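Local structure of mandelate racemase/muconate lactonizing enzyme (Polaromonas sp., 2OG9) at residues A[82-87]-A[120-125]; A[97-102]-A[114-119]; A[181-186]-A[195-200]; A[207-212]-A[331-336]. The protein probably catalyses proton abstraction next to a substrate carboxylate with a divalent metal, as relatives in the mandelate racemase group of the enolase superfamily do. All blocks are in the same frame, centred on the assembly; numbering follows the deposited sequence.

Contact 1 (A[82-87]-A[120-125])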
loop_
_atom_site.group_PDB
_atom_site.type_symbol
_atom_site.label_atom_id
_atom_site.label_comp_id
_atom_site.label_asym_id
_atom_site.label_seq_id
_atom_site.Cartn_x
_atom_site.Cartn_y
_atom_site.Cartn_z
ATOM N N GLU A 82 10.831 -24.456 37.736
ATOM C CA GLU A 82 9.982 -25.478 37.140
ATOM C C GLU A 82 10.493 -26.027 35.813
ATOM O O GLU A 82 10.323 -27.210 35.534
ATOM C CB GLU A 82 8.560 -24.940 36.967
ATOM C CG GLU A 82 7.594 -25.945 36.368
ATOM C CD GLU A 82 6.170 -25.424 36.324
ATOM O OE1 GLU A 82 5.990 -24.210 36.104
ATOM O OE2 GLU A 82 5.229 -26.229 36.496
ATOM N N ILE A 83 11.130 -25.191 34.997
ATOM C CA ILE A 83 11.616 -25.670 33.704
ATOM C C ILE A 83 13.081 -26.101 33.679
ATOM O O ILE A 83 13.510 -26.773 32.743
ATOM C CB ILE A 83 11.375 -24.616 32.584
ATOM C CG1 ILE A 83 12.257 -23.384 32.796
ATOM C CG2 ILE A 83 9.904 -24.197 32.581
ATOM C CD1 ILE A 83 12.077 -22.319 31.710
ATOM N N ALA A 84 13.842 -25.737 34.706
ATOM C CA ALA A 84 15.258 -26.093 34.765
ATOM C C ALA A 84 15.566 -27.552 34.410
ATOM O O ALA A 84 16.494 -27.818 33.648
ATOM C CB ALA A 84 15.824 -25.763 36.144
ATOM N N PRO A 85 14.796 -28.513 34.952
ATOM C CA PRO A 85 15.052 -29.928 34.646
ATOM C C PRO A 85 15.101 -30.255 33.155
ATOM O O PRO A 85 15.741 -31.224 32.748
ATOM C CB PRO A 85 13.903 -30.651 35.352
ATOM C CG PRO A 85 13.629 -29.762 36.538
ATOM C CD PRO A 85 13.690 -28.379 35.919
ATOM N N ALA A 86 14.425 -29.453 32.338
ATOM C CA ALA A 86 14.403 -29.696 30.897
ATOM C C ALA A 86 15.771 -29.516 30.245
ATOM O O ALA A 86 15.979 -29.931 29.106
ATOM C CB ALA A 86 13.380 -28.775 30.224
ATOM N N LEU A 87 16.702 -28.894 30.962
ATOM C CA LEU A 87 18.039 -28.669 30.420
ATOM C C LEU A 87 18.988 -29.841 30.651
ATOM O O LEU A 87 19.941 -30.027 29.903
ATOM C CB LEU A 87 18.659 -27.402 31.029
ATOM C CG LEU A 87 18.154 -26.041 30.548
ATOM C CD1 LEU A 87 18.805 -24.929 31.370
ATOM C CD2 LEU A 87 18.485 -25.868 29.063
ATOM N N GLY A 120 15.748 -16.598 29.494
ATOM C CA GLY A 120 16.895 -15.763 29.176
ATOM C C GLY A 120 18.076 -15.916 30.119
ATOM O O GLY A 120 19.219 -15.780 29.693
ATOM N N ALA A 121 17.818 -16.184 31.395
ATOM C CA ALA A 121 18.913 -16.356 32.347
ATOM C C ALA A 121 19.741 -17.565 31.924
ATOM O O ALA A 121 20.979 -17.532 31.976
ATOM C CB ALA A 121 18.371 -16.557 33.758
ATOM N N PHE A 122 19.050 -18.626 31.499
ATOM C CA PHE A 122 19.711 -19.848 31.055
ATOM C C PHE A 122 20.408 -19.585 29.723
ATOM O O PHE A 122 21.537 -20.015 29.504
ATOM C CB PHE A 122 18.691 -20.987 30.864
ATOM C CG PHE A 122 17.977 -21.396 32.129
ATOM C CD1 PHE A 122 18.687 -21.889 33.217
ATOM C CD2 PHE A 122 16.592 -21.281 32.230
ATOM C CE1 PHE A 122 18.025 -22.261 34.396
ATOM C CE2 PHE A 122 15.920 -21.651 33.403
ATOM C CZ PHE A 122 16.641 -22.141 34.487
ATOM N N ASP A 123 19.716 -18.878 28.838
ATOM C CA ASP A 123 20.243 -18.551 27.519
ATOM C C ASP A 123 21.570 -17.802 27.627
ATOM O O ASP A 123 22.529 -18.123 26.925
ATOM C CB ASP A 123 19.227 -17.697 26.756
ATOM C CG ASP A 123 19.628 -17.456 25.316
ATOM O OD1 ASP A 123 19.506 -18.388 24.495
ATOM O OD2 ASP A 123 20.059 -16.329 25.000
ATOM N N VAL A 124 21.631 -16.807 28.507
ATOM C CA VAL A 124 22.865 -16.045 28.659
ATOM C C VAL A 124 23.986 -16.953 29.160
ATOM O O VAL A 124 25.123 -16.890 28.683
ATOM C CB VAL A 124 22.685 -14.872 29.641
ATOM C CG1 VAL A 124 24.014 -14.161 29.847
ATOM C CG2 VAL A 124 21.661 -13.886 29.090
ATOM N N ALA A 125 23.655 -17.804 30.121
ATOM C CA ALA A 125 24.628 -18.729 30.678
ATOM C C ALA A 125 25.177 -19.650 29.580
ATOM O O ALA A 125 26.375 -19.924 29.537
ATOM C CB ALA A 125 23.979 -19.549 31.798
#

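Contact 2 (A[97-102]-A[114-119])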
loop_
_atom_site.group_PDB
_atom_site.type_symbol
_atom_site.label_atom_id
_atom_site.label_comp_id
_atom_site.label_asym_id
_atom_site.label_seq_id
_atom_site.Cartn_x
_atom_site.Cartn_y
_atom_site.Cartn_z
ATOM N N LYS A 97 17.959 -23.969 19.941
ATOM C CA LYS A 97 17.129 -25.164 20.076
ATOM C C LYS A 97 16.590 -25.302 21.503
ATOM O O LYS A 97 15.406 -25.586 21.701
ATOM C CB LYS A 97 17.946 -26.410 19.711
ATOM C CG LYS A 97 17.130 -27.700 19.689
ATOM C CD LYS A 97 18.001 -28.934 19.437
ATOM C CE LYS A 97 18.838 -29.281 20.658
ATOM N NZ LYS A 97 19.656 -30.519 20.461
ATOM N N LEU A 98 17.464 -25.103 22.489
ATOM C CA LEU A 98 17.087 -25.196 23.895
ATOM C C LEU A 98 16.194 -24.039 24.320
ATOM O O LEU A 98 15.358 -24.192 25.208
ATOM C CB LEU A 98 18.335 -25.248 24.782
ATOM C CG LEU A 98 19.133 -26.555 24.673
ATOM C CD1 LEU A 98 20.380 -26.490 25.547
ATOM C CD2 LEU A 98 18.249 -27.717 25.098
ATOM N N TRP A 99 16.384 -22.873 23.709
ATOM C CA TRP A 99 15.536 -21.721 24.025
ATOM C C TRP A 99 14.105 -22.153 23.651
ATOM O O TRP A 99 13.158 -21.974 24.427
ATOM C CB TRP A 99 15.939 -20.501 23.185
ATOM C CG TRP A 99 15.347 -19.196 23.680
ATOM C CD1 TRP A 99 15.927 -18.307 24.540
ATOM C CD2 TRP A 99 14.053 -18.659 23.364
ATOM N NE1 TRP A 99 15.075 -17.252 24.779
ATOM C CE2 TRP A 99 13.918 -17.444 24.072
ATOM C CE3 TRP A 99 12.992 -19.090 22.554
ATOM C CZ2 TRP A 99 12.768 -16.651 23.993
ATOM C CZ3 TRP A 99 11.848 -18.303 22.474
ATOM C CH2 TRP A 99 11.746 -17.096 23.193
ATOM N N ASP A 100 13.965 -22.736 22.460
ATOM C CA ASP A 100 12.664 -23.209 21.971
ATOM C C ASP A 100 12.095 -24.338 22.832
ATOM O O ASP A 100 10.895 -24.370 23.106
ATOM C CB ASP A 100 12.763 -23.704 20.519
ATOM C CG ASP A 100 13.017 -22.580 19.525
ATOM O OD1 ASP A 100 12.835 -21.396 19.886
ATOM O OD2 ASP A 100 13.382 -22.885 18.371
ATOM N N LYS A 101 12.948 -25.271 23.252
ATOM C CA LYS A 101 12.482 -26.376 24.081
ATOM C C LYS A 101 11.916 -25.860 25.405
ATOM O O LYS A 101 10.857 -26.304 25.850
ATOM C CB LYS A 101 13.621 -27.371 24.365
ATOM C CG LYS A 101 13.179 -28.551 25.226
ATOM C CD LYS A 101 14.345 -29.439 25.664
ATOM C CE LYS A 101 13.847 -30.565 26.579
ATOM N NZ LYS A 101 14.934 -31.457 27.085
ATOM N N LEU A 102 12.611 -24.918 26.036
ATOM C CA LEU A 102 12.134 -24.378 27.306
ATOM C C LEU A 102 10.864 -23.561 27.116
ATOM O O LEU A 102 9.990 -23.536 27.991
ATOM C CB LEU A 102 13.214 -23.516 27.966
ATOM C CG LEU A 102 14.439 -24.271 28.496
ATOM C CD1 LEU A 102 15.333 -23.306 29.257
ATOM C CD2 LEU A 102 14.004 -25.409 29.404
ATOM N N LEU A 114 7.491 -12.879 31.801
ATOM C CA LEU A 114 8.213 -13.612 32.837
ATOM C C LEU A 114 8.800 -14.964 32.441
ATOM O O LEU A 114 9.922 -15.283 32.837
ATOM C CB LEU A 114 7.323 -13.807 34.071
ATOM C CG LEU A 114 6.822 -12.559 34.805
ATOM C CD1 LEU A 114 5.977 -12.979 36.003
ATOM C CD2 LEU A 114 8.005 -11.712 35.267
ATOM N N SER A 115 8.064 -15.765 31.674
ATOM C CA SER A 115 8.577 -17.080 31.306
ATOM C C SER A 115 9.810 -17.014 30.404
ATOM O O SER A 115 10.784 -17.732 30.632
ATOM C CB SER A 115 7.485 -17.918 30.638
ATOM O OG SER A 115 7.022 -17.301 29.454
ATOM N N THR A 116 9.787 -16.151 29.393
ATOM C CA THR A 116 10.935 -16.056 28.506
ATOM C C THR A 116 12.102 -15.321 29.169
ATOM O O THR A 116 13.252 -15.516 28.791
ATOM C CB THR A 116 10.560 -15.389 27.157
ATOM O OG1 THR A 116 9.784 -14.216 27.398
ATOM C CG2 THR A 116 9.759 -16.355 26.291
ATOM N N GLN A 117 11.811 -14.480 30.156
ATOM C CA GLN A 117 12.883 -13.779 30.865
ATOM C C GLN A 117 13.605 -14.820 31.720
ATOM O O GLN A 117 14.823 -14.774 31.883
ATOM C CB GLN A 117 12.306 -12.648 31.725
ATOM C CG GLN A 117 11.583 -11.608 30.872
ATOM C CD GLN A 117 10.970 -10.468 31.666
ATOM O OE1 GLN A 117 10.689 -10.596 32.865
ATOM N NE2 GLN A 117 10.727 -9.345 30.984
ATOM N N ALA A 118 12.851 -15.773 32.252
ATOM C CA ALA A 118 13.450 -16.843 33.044
ATOM C C ALA A 118 14.343 -17.643 32.090
ATOM O O ALA A 118 15.492 -17.976 32.407
ATOM C CB ALA A 118 12.354 -17.731 33.631
ATOM N N ILE A 119 13.812 -17.941 30.911
ATOM C CA ILE A 119 14.561 -18.680 29.901
ATOM C C ILE A 119 15.851 -17.921 29.559
ATOM O O ILE A 119 16.909 -18.523 29.371
ATOM C CB ILE A 119 13.701 -18.878 28.619
ATOM C CG1 ILE A 119 12.563 -19.864 28.909
ATOM C CG2 ILE A 119 14.562 -19.379 27.468
ATOM C CD1 ILE A 119 11.587 -20.057 27.736
#

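Contact 3 (A[181-186]-A[195-200])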
loop_
_atom_site.group_PDB
_atom_site.type_symbol
_atom_site.label_atom_id
_atom_site.label_comp_id
_atom_site.label_asym_id
_atom_site.label_seq_id
_atom_site.Cartn_x
_atom_site.Cartn_y
_atom_site.Cartn_z
ATOM N N ILE A 181 25.845 12.628 28.501
ATOM C CA ILE A 181 24.964 12.780 29.657
ATOM C C ILE A 181 23.484 12.637 29.293
ATOM O O ILE A 181 22.992 13.327 28.404
ATOM C CB ILE A 181 25.149 14.182 30.304
ATOM C CG1 ILE A 181 26.606 14.384 30.733
ATOM C CG2 ILE A 181 24.202 14.346 31.476
ATOM C CD1 ILE A 181 27.078 13.433 31.815
ATOM N N LYS A 182 22.770 11.745 29.973
ATOM C CA LYS A 182 21.344 11.598 29.709
ATOM C C LYS A 182 20.578 12.280 30.836
ATOM O O LYS A 182 20.768 11.956 32.006
ATOM C CB LYS A 182 20.934 10.126 29.621
ATOM C CG LYS A 182 19.438 9.948 29.362
ATOM C CD LYS A 182 19.119 8.605 28.721
ATOM C CE LYS A 182 19.271 7.448 29.687
ATOM N NZ LYS A 182 18.079 7.265 30.553
ATOM N N LEU A 183 19.722 13.232 30.482
ATOM C CA LEU A 183 18.944 13.958 31.480
ATOM C C LEU A 183 17.502 13.477 31.532
ATOM O O LEU A 183 16.860 13.285 30.498
ATOM C CB LEU A 183 18.956 15.459 31.182
ATOM C CG LEU A 183 20.314 16.163 31.123
ATOM C CD1 LEU A 183 20.114 17.605 30.684
ATOM C CD2 LEU A 183 20.992 16.102 32.484
ATOM N N LYS A 184 17.000 13.281 32.746
ATOM C CA LYS A 184 15.626 12.844 32.935
ATOM C C LYS A 184 14.706 14.050 32.789
ATOM O O LYS A 184 14.956 15.105 33.376
ATOM C CB LYS A 184 15.446 12.237 34.326
ATOM C CG LYS A 184 16.195 10.936 34.554
ATOM C CD LYS A 184 15.578 9.788 33.770
ATOM C CE LYS A 184 16.258 8.468 34.105
ATOM N NZ LYS A 184 16.225 8.195 35.571
ATOM N N VAL A 185 13.655 13.894 31.989
ATOM C CA VAL A 185 12.678 14.958 31.776
ATOM C C VAL A 185 11.296 14.320 31.822
ATOM O O VAL A 185 11.165 13.153 32.181
ATOM C CB VAL A 185 12.870 15.652 30.404
ATOM C CG1 VAL A 185 14.241 16.308 30.340
ATOM C CG2 VAL A 185 12.703 14.640 29.270
ATOM N N GLY A 186 10.266 15.078 31.469
ATOM C CA GLY A 186 8.926 14.520 31.474
ATOM C C GLY A 186 8.082 14.880 32.680
ATOM O O GLY A 186 7.198 14.120 33.075
ATOM N N ALA A 195 14.509 24.417 31.105
ATOM C CA ALA A 195 15.429 25.232 31.889
ATOM C C ALA A 195 16.611 24.385 32.353
ATOM O O ALA A 195 17.772 24.778 32.195
ATOM C CB ALA A 195 14.702 25.825 33.095
ATOM N N ARG A 196 16.307 23.224 32.925
ATOM C CA ARG A 196 17.334 22.314 33.415
ATOM C C ARG A 196 18.288 21.877 32.305
ATOM O O ARG A 196 19.507 21.861 32.499
ATOM C CB ARG A 196 16.676 21.090 34.061
ATOM C CG ARG A 196 15.919 21.420 35.340
ATOM C CD ARG A 196 14.974 20.302 35.758
ATOM N NE ARG A 196 15.663 19.070 36.140
ATOM C CZ ARG A 196 16.450 18.948 37.204
ATOM N NH1 ARG A 196 16.655 19.989 38.003
ATOM N NH2 ARG A 196 17.027 17.784 37.475
ATOM N N VAL A 197 17.738 21.526 31.144
ATOM C CA VAL A 197 18.559 21.100 30.014
ATOM C C VAL A 197 19.400 22.266 29.507
ATOM O O VAL A 197 20.562 22.092 29.142
ATOM C CB VAL A 197 17.691 20.559 28.848
ATOM C CG1 VAL A 197 18.572 20.221 27.652
ATOM C CG2 VAL A 197 16.930 19.323 29.299
ATOM N N THR A 198 18.807 23.459 29.486
ATOM C CA THR A 198 19.523 24.648 29.036
ATOM C C THR A 198 20.692 24.892 29.982
ATOM O O THR A 198 21.803 25.208 29.549
ATOM C CB THR A 198 18.608 25.897 29.037
ATOM O OG1 THR A 198 17.510 25.688 28.142
ATOM C CG2 THR A 198 19.385 27.133 28.589
ATOM N N ALA A 199 20.426 24.728 31.276
ATOM C CA ALA A 199 21.429 24.926 32.317
ATOM C C ALA A 199 22.576 23.930 32.191
ATOM O O ALA A 199 23.744 24.293 32.345
ATOM C CB ALA A 199 20.781 24.801 33.690
ATOM N N VAL A 200 22.241 22.672 31.918
ATOM C CA VAL A 200 23.249 21.632 31.766
ATOM C C VAL A 200 24.090 21.902 30.522
ATOM O O VAL A 200 25.321 21.821 30.561
ATOM C CB VAL A 200 22.601 20.232 31.647
ATOM C CG1 VAL A 200 23.666 19.179 31.387
ATOM C CG2 VAL A 200 21.848 19.904 32.923
#

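Contact 4 (A[207-212]-A[331-336])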
loop_
_atom_site.group_PDB
_atom_site.type_symbol
_atom_site.label_atom_id
_atom_site.label_comp_id
_atom_site.label_asym_id
_atom_site.label_seq_id
_atom_site.Cartn_x
_atom_site.Cartn_y
_atom_site.Cartn_z
ATOM N N ALA A 207 30.166 20.773 23.199
ATOM C CA ALA A 207 30.965 19.617 22.803
ATOM C C ALA A 207 30.619 18.327 23.553
ATOM O O ALA A 207 31.106 17.256 23.202
ATOM C CB ALA A 207 32.446 19.930 22.974
ATOM N N VAL A 208 29.789 18.426 24.586
ATOM C CA VAL A 208 29.407 17.246 25.354
ATOM C C VAL A 208 28.054 16.725 24.874
ATOM O O VAL A 208 27.042 17.416 24.985
ATOM C CB VAL A 208 29.319 17.564 26.859
ATOM C CG1 VAL A 208 28.995 16.300 27.647
ATOM C CG2 VAL A 208 30.632 18.158 27.336
ATOM N N PRO A 209 28.022 15.501 24.319
ATOM C CA PRO A 209 26.762 14.928 23.834
ATOM C C PRO A 209 25.711 14.888 24.936
ATOM O O PRO A 209 26.003 14.498 26.069
ATOM C CB PRO A 209 27.168 13.526 23.380
ATOM C CG PRO A 209 28.605 13.722 22.938
ATOM C CD PRO A 209 29.151 14.590 24.054
ATOM N N LEU A 210 24.488 15.291 24.597
ATOM C CA LEU A 210 23.388 15.298 25.557
ATOM C C LEU A 210 22.147 14.597 25.020
ATOM O O LEU A 210 21.793 14.750 23.849
ATOM C CB LEU A 210 22.998 16.733 25.920
ATOM C CG LEU A 210 24.000 17.648 26.624
ATOM C CD1 LEU A 210 23.313 18.973 26.927
ATOM C CD2 LEU A 210 24.505 17.006 27.914
HETATM N N MSE A 211 21.492 13.827 25.881
HETATM C CA MSE A 211 20.259 13.139 25.509
HETATM C C MSE A 211 19.258 13.292 26.641
HETATM O O MSE A 211 19.643 13.551 27.773
HETATM C CB MSE A 211 20.501 11.643 25.222
HETATM C CG MSE A 211 21.448 10.917 26.162
HETATM SE SE MSE A 211 23.289 11.041 25.569
HETATM C CE MSE A 211 23.490 9.333 24.641
ATOM N N VAL A 212 17.971 13.161 26.335
ATOM C CA VAL A 212 16.948 13.266 27.367
ATOM C C VAL A 212 16.062 12.025 27.356
ATOM O O VAL A 212 15.919 11.352 26.329
ATOM C CB VAL A 212 16.071 14.537 27.194
ATOM C CG1 VAL A 212 16.946 15.783 27.243
ATOM C CG2 VAL A 212 15.297 14.477 25.886
ATOM N N GLU A 331 28.048 2.218 14.897
ATOM C CA GLU A 331 28.417 2.730 16.217
ATOM C C GLU A 331 27.258 2.879 17.197
ATOM O O GLU A 331 26.418 3.766 17.051
ATOM C CB GLU A 331 29.132 4.083 16.082
ATOM C CG GLU A 331 30.577 3.992 15.607
ATOM C CD GLU A 331 31.491 3.327 16.628
ATOM O OE1 GLU A 331 31.484 3.760 17.799
ATOM O OE2 GLU A 331 32.222 2.379 16.257
ATOM N N PRO A 332 27.205 2.011 18.218
ATOM C CA PRO A 332 26.136 2.074 19.216
ATOM C C PRO A 332 26.514 2.943 20.419
ATOM O O PRO A 332 27.614 3.505 20.481
ATOM C CB PRO A 332 25.962 0.613 19.609
ATOM C CG PRO A 332 27.386 0.126 19.607
ATOM C CD PRO A 332 27.974 0.755 18.348
ATOM N N TRP A 333 25.577 3.061 21.353
ATOM C CA TRP A 333 25.784 3.793 22.599
ATOM C C TRP A 333 25.341 2.844 23.711
ATOM O O TRP A 333 24.344 2.140 23.560
ATOM C CB TRP A 333 24.909 5.050 22.687
ATOM C CG TRP A 333 25.394 6.261 21.937
ATOM C CD1 TRP A 333 25.079 6.616 20.655
ATOM C CD2 TRP A 333 26.211 7.318 22.457
ATOM N NE1 TRP A 333 25.642 7.834 20.349
ATOM C CE2 TRP A 333 26.342 8.288 21.435
ATOM C CE3 TRP A 333 26.842 7.543 23.689
ATOM C CZ2 TRP A 333 27.080 9.468 21.609
ATOM C CZ3 TRP A 333 27.577 8.717 23.863
ATOM C CH2 TRP A 333 27.687 9.665 22.826
ATOM N N VAL A 334 26.081 2.814 24.814
ATOM C CA VAL A 334 25.726 1.977 25.957
ATOM C C VAL A 334 25.783 2.844 27.206
ATOM O O VAL A 334 26.705 3.658 27.356
ATOM C CB VAL A 334 26.705 0.784 26.124
ATOM C CG1 VAL A 334 26.414 0.063 27.431
ATOM C CG2 VAL A 334 26.560 -0.183 24.957
ATOM N N GLU A 335 24.809 2.687 28.098
ATOM C CA GLU A 335 24.773 3.469 29.332
ATOM C C GLU A 335 25.677 2.879 30.399
ATOM O O GLU A 335 25.632 1.667 30.662
ATOM C CB GLU A 335 23.328 3.554 29.871
ATOM C CG GLU A 335 23.245 4.223 31.233
ATOM C CD GLU A 335 21.824 4.409 31.702
ATOM O OE1 GLU A 335 21.018 3.476 31.507
ATOM O OE2 GLU A 335 21.515 5.474 32.273
ATOM N N HIS A 336 26.526 3.729 30.966
ATOM C CA HIS A 336 27.405 3.299 32.029
ATOM C C HIS A 336 26.755 3.589 33.352
ATOM O O HIS A 336 26.751 4.737 33.818
ATOM C CB HIS A 336 28.758 4.032 32.025
ATOM C CG HIS A 336 29.595 3.741 33.230
ATOM N ND1 HIS A 336 29.307 4.245 34.481
ATOM C CD2 HIS A 336 30.720 3.002 33.369
ATOM C CE1 HIS A 336 30.226 3.835 35.335
ATOM N NE2 HIS A 336 31.095 3.081 34.686
#

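Contact 1 (A[82-87]-A[120-125])
Ala84 and Phe122 have the nearest CA atoms of 82-87 and 120-125, 8.5 Å apart, a spacing wide enough to hold one aromatic side chain. Residues 120-125 are regular helix. In 82-87 the chain keeps turning beyond Ile83 through bonds that span three residues: Ala86 N to Ile83 O and Leu87 N to Ala84 O, both 2.9 Å. This turning places Ile83, Ala84 and Leu87 around a single ring, that of Phe122. Leu87 takes a face, with CD1 4.0 Å from the centroid of the Phe122 ring and 30° off its normal, a CH-pi contact. Leu87 CD1 sits nearer one side of the ring, 3.6 Å from Phe122 CD1. The far end of the ring meets the other two residues: Ile83 CG1 lies 4.1 Å from Phe122 CE2, and Ala84 CB is equally far from Phe122 CZ. With CG anti to its own carbonyl carbon (chi1 -63°), Phe122 sends the ring out from the helix into this group. Were Phe122 cut back to an alanine, Leu87 CD1 would probably lose the face it packs on, and a gap would be likely between the segments. Around the site, Leu102 of helix 95-104 also touches Phe122, as do Ala52 of strand 46-56 and Val18 and Ile20 of strand 15-26, so the ring fills the layer between helices and antiparallel sheet in the N-terminal domain.

Contact 2 (A[97-102]-A[114-119])
Trp99 lies with one face of its indole under the CG2 methyl of Ile119, at the crossing of two consecutive helices, 95-104 and 114-133, in the alpha+beta capping domain of the enolase superfamily. The axes of the short segments approach to 10.3 Å with 143° between their directions, so the helices run broadly antiparallel but clearly skewed. The overlap is a CH-pi contact: Ile119 CG2 stands 3.6 Å from the centroid of the five-membered ring of Trp99 and 22° off its normal. Ile119 CG2 is displaced toward the outer rim, only 3.4 Å from Trp99 CD1, which is close packing for a methyl on an aromatic carbon. Trp99 has CG anti to its backbone N (chi1 -166°), and this brings the indole across to the second helix although the CB itself does not head there. The benzo end of the ring then reaches Thr116, whose CG2 is 3.8 Å from Trp99 CH2, while Thr116 OG1 bonds back to Gly113 O. The indole NE1 donates to Gly293 O, in the C-terminal barrel part of the chain, so the same side chain packs within the capping domain and ties it to the barrel. One turn beyond Trp99, Leu102 meets the other branch of Ile119. There Leu102 CB touches Ile119 CG1 at 3.8 Å, and Ile119 CD1 rests 3.6 Å from the backbone carbon C of Leu102.

Contact 3 (A[181-186]-A[195-200])
The first half of a beta-alpha-beta crossover is held together here by Leu183 and the valines Val197 and Val200, where strand 181-184 of the TIM-type barrel is covered by helix 190-204, which leads on to strand 210-213. The run Lys182-Leu183-Lys184 matches the Lys-X-Lys motif of the mandelate racemase group. Alternation along the strand separates its sides: Leu183 faces the helix, whereas Lys182 does not, and its NZ forms a salt bridge with Asp213 OD2 of the next strand. The CA atoms of Leu183 and Val197 are 7.3 Å apart, a gap spanned by branched apolar side chains alone. Leu183 and Val200 meet tip to tip: Leu183 CD1 lies 3.6 Å from Val200 CG2 and 3.7 Å from Val200 CB, and the second methyl, Leu183 CD2, comes to 3.9 Å from Val200 CG2. One turn earlier in the helix, Val197 CG2 also approaches Leu183 CD1, at 3.9 Å, so that single methyl is in contact with two valines spaced three residues apart. Val197 has CG1 anti to the backbone N (chi1 176°), which turns CG2, beside the N, onto the strand. Leu166 of helix 163-175 packs on Leu183 as well, and Val212 of the following strand on Val197. Past the end of the strand the packing thins, with Val185 CG1 crossing obliquely to Val197 CG2 at 4.2 Å.

Contact 4 (A[207-212]-A[331-336])
Met211, a selenomethionine, lays its terminal methyl over the face of the Trp333 indole although the CA atoms of the two residues are 11.2 Å apart. Met211 CE stands 4.1 Å from the centroid of the six-membered ring of Trp333, 17° off the normal, a CH-pi contact. The selenium follows behind it: Met211 SE is 5.3 Å from the centroid of the six-membered ring of Trp333, still above the face, giving a Met-aromatic contact at long distance. Bends at chi2 (-88°) and chi3 (-97°) fold the chain so that the methyl, and not the selenium, leads. Pro209, two residues earlier, meets the benzo end of the indole, its CB 3.9 Å from Trp333 CH2, with the two side chains crossing at about a right angle. Trp237 adds an edge-to-face ring contact to Trp333. Replacing Trp333 by an alanine removes the indole, and the Met211 methyl, its aromatic support gone, would probably be set free to turn while Pro209 lost its partner. Strand 333-335 pairs with 148-152, and strand 210-213 with 181-184, so the contact reaches past intervening strands, as expected of side chains packing across the interior of a closed TIM-type barrel.

All four contacts are mainly buried and apolar, but they fall into two pairs. Contacts 1 and 2 share helix 114-133 in the N-terminal domain, have centres about 7 Å apart, and touch through Ala86 and Leu102; other subunits reach both. Contacts 3 and 4, with centres about 13 Å apart, rest on neighbouring strands of the barrel, joined by backbone bonds between 181-184 and 210-213, and no other chain touches their segments. The pairs lie on opposite sides of the chain's centre, their centres 32 to 41 Å apart. Aromatic faces carry contacts 1, 2 and 4, whereas contact 3, between strand and outer helix, uses branched aliphatic side chains alone.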